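Local coordinates for protein PrgZ (Enterococcus faecalis, PDB 4FAJ) that acts as a membrane-anchored extracellular pheromone receptor of the solute-binding protein 5 family, binding peptide and probably serving its transport into the cell, at residues M320-N325 / K340-A345. Residues are numbered along the deposited sequence; the frame is centred on the assembly and turned at random.
Sequences MFLEMN and KAINYA
With chi1 of -69° I342 sets its CG1 arm beside the backbone N and anti to the carbonyl carbon, while the CG2 methyl stands anti to the N; this turns CG2 toward the strand, the other branch reaching it only through terminal CD1. L322 keeps CG beside its backbone N, and an extended chi2 of -177° carries CD1 out to meet that methyl, CD1 to CG2 of I342 being 4.0 Å. The two side chains cross at about a right angle and meet through one methyl of each. Two residues on, on the same face of the strand, M324 takes the other branch: its SD lies 4.4 Å from CD1 of I342, a looser apolar approach. No hydrogen bond crosses the contact. The backbones stay well apart, 9.0 Å between the CA atoms of L322 and N343, and only about 100 Å² is buried in this helix-on-sheet contact of the periplasmic-binding-protein fold. On the far face OE2 of E323 is hydrogen-bonded to ND1 of H491 and OG of S467. Strand 311-324 runs antiparallel between strands 464-470 and 528-539; helix 336-345 packs over it, and helix 421-437 closes the same apolar layer, L430 touching L322 and L434 touching I342.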
# COMPACT_ATOMS: atom_id res chain seq x y z
N MET A 320 -2.43 -8.08 -6.46
CA MET A 320 -1.65 -9.11 -5.75
C MET A 320 -0.73 -9.82 -6.76
O MET A 320 -1.16 -10.22 -7.85
CB MET A 320 -2.56 -10.12 -5.05
CG MET A 320 -3.31 -9.58 -3.85
SD MET A 320 -2.27 -8.97 -2.50
CE MET A 320 -1.28 -10.42 -2.11
N PHE A 321 0.55 -9.95 -6.38
CA PHE A 321 1.60 -10.52 -7.24
C PHE A 321 2.16 -11.82 -6.66
O PHE A 321 2.02 -12.07 -5.46
CB PHE A 321 2.80 -9.58 -7.33
CG PHE A 321 2.49 -8.20 -7.84
CD1 PHE A 321 2.29 -7.97 -9.19
CD2 PHE A 321 2.51 -7.11 -6.98
CE1 PHE A 321 2.05 -6.69 -9.67
CE2 PHE A 321 2.26 -5.82 -7.45
CZ PHE A 321 2.02 -5.61 -8.79
N LEU A 322 2.80 -12.61 -7.53
CA LEU A 322 3.90 -13.48 -7.11
C LEU A 322 5.18 -12.71 -7.41
O LEU A 322 5.55 -12.50 -8.58
CB LEU A 322 3.92 -14.81 -7.87
CG LEU A 322 2.97 -15.90 -7.42
CD1 LEU A 322 3.18 -17.15 -8.24
CD2 LEU A 322 3.14 -16.22 -5.96
N GLU A 323 5.82 -12.22 -6.35
CA GLU A 323 7.14 -11.63 -6.48
C GLU A 323 8.14 -12.77 -6.52
O GLU A 323 7.95 -13.80 -5.88
CB GLU A 323 7.44 -10.67 -5.34
CG GLU A 323 6.64 -9.40 -5.39
CD GLU A 323 7.20 -8.31 -4.50
OE1 GLU A 323 8.21 -7.69 -4.89
OE2 GLU A 323 6.61 -8.07 -3.42
N MET A 324 9.22 -12.57 -7.27
CA MET A 324 10.18 -13.62 -7.55
C MET A 324 11.60 -13.12 -7.29
O MET A 324 12.00 -12.09 -7.83
CB MET A 324 10.07 -14.04 -9.02
CG MET A 324 8.82 -14.84 -9.35
SD MET A 324 8.53 -15.05 -11.13
CE MET A 324 8.34 -13.36 -11.65
N ASN A 325 12.34 -13.86 -6.46
CA ASN A 325 13.73 -13.52 -6.14
C ASN A 325 14.66 -13.78 -7.33
O ASN A 325 14.99 -14.93 -7.64
CB ASN A 325 14.20 -14.31 -4.92
CG ASN A 325 15.56 -13.85 -4.40
OD1 ASN A 325 16.39 -13.34 -5.16
ND2 ASN A 325 15.78 -14.04 -3.10
N LYS A 340 8.30 -17.28 -17.08
CA LYS A 340 7.20 -17.28 -18.04
C LYS A 340 6.30 -18.50 -17.88
O LYS A 340 5.09 -18.39 -18.02
CB LYS A 340 7.74 -17.19 -19.47
CG LYS A 340 8.39 -15.86 -19.76
CD LYS A 340 8.97 -15.81 -21.18
CE LYS A 340 9.48 -14.41 -21.51
NZ LYS A 340 10.20 -14.40 -22.82
N ALA A 341 6.89 -19.65 -17.57
CA ALA A 341 6.09 -20.85 -17.26
C ALA A 341 5.16 -20.59 -16.07
O ALA A 341 4.00 -20.96 -16.11
CB ALA A 341 6.98 -22.04 -16.99
N ILE A 342 5.69 -19.96 -15.03
CA ILE A 342 4.90 -19.64 -13.83
C ILE A 342 3.72 -18.74 -14.22
O ILE A 342 2.56 -19.03 -13.88
CB ILE A 342 5.77 -18.99 -12.72
CG1 ILE A 342 6.76 -20.02 -12.15
CG2 ILE A 342 4.91 -18.42 -11.60
CD1 ILE A 342 7.82 -19.40 -11.23
N ASN A 343 4.01 -17.67 -14.97
CA ASN A 343 2.98 -16.75 -15.42
C ASN A 343 1.86 -17.45 -16.21
O ASN A 343 0.69 -17.28 -15.90
CB ASN A 343 3.56 -15.64 -16.28
CG ASN A 343 2.49 -14.75 -16.88
OD1 ASN A 343 1.75 -14.09 -16.16
ND2 ASN A 343 2.38 -14.77 -18.20
N TYR A 344 2.23 -18.23 -17.22
CA TYR A 344 1.22 -18.89 -18.06
C TYR A 344 0.43 -19.98 -17.32
O TYR A 344 -0.70 -20.32 -17.73
CB TYR A 344 1.86 -19.47 -19.33
CG TYR A 344 2.14 -18.42 -20.38
CD1 TYR A 344 1.10 -17.73 -20.99
CD2 TYR A 344 3.44 -18.11 -20.76
CE1 TYR A 344 1.34 -16.78 -21.96
CE2 TYR A 344 3.69 -17.16 -21.72
CZ TYR A 344 2.64 -16.49 -22.31
OH TYR A 344 2.90 -15.53 -23.28
N ALA A 345 1.00 -20.51 -16.24
CA ALA A 345 0.35 -21.58 -15.50
C ALA A 345 -0.78 -21.12 -14.58
O ALA A 345 -1.57 -21.95 -14.13
CB ALA A 345 1.39 -22.36 -14.69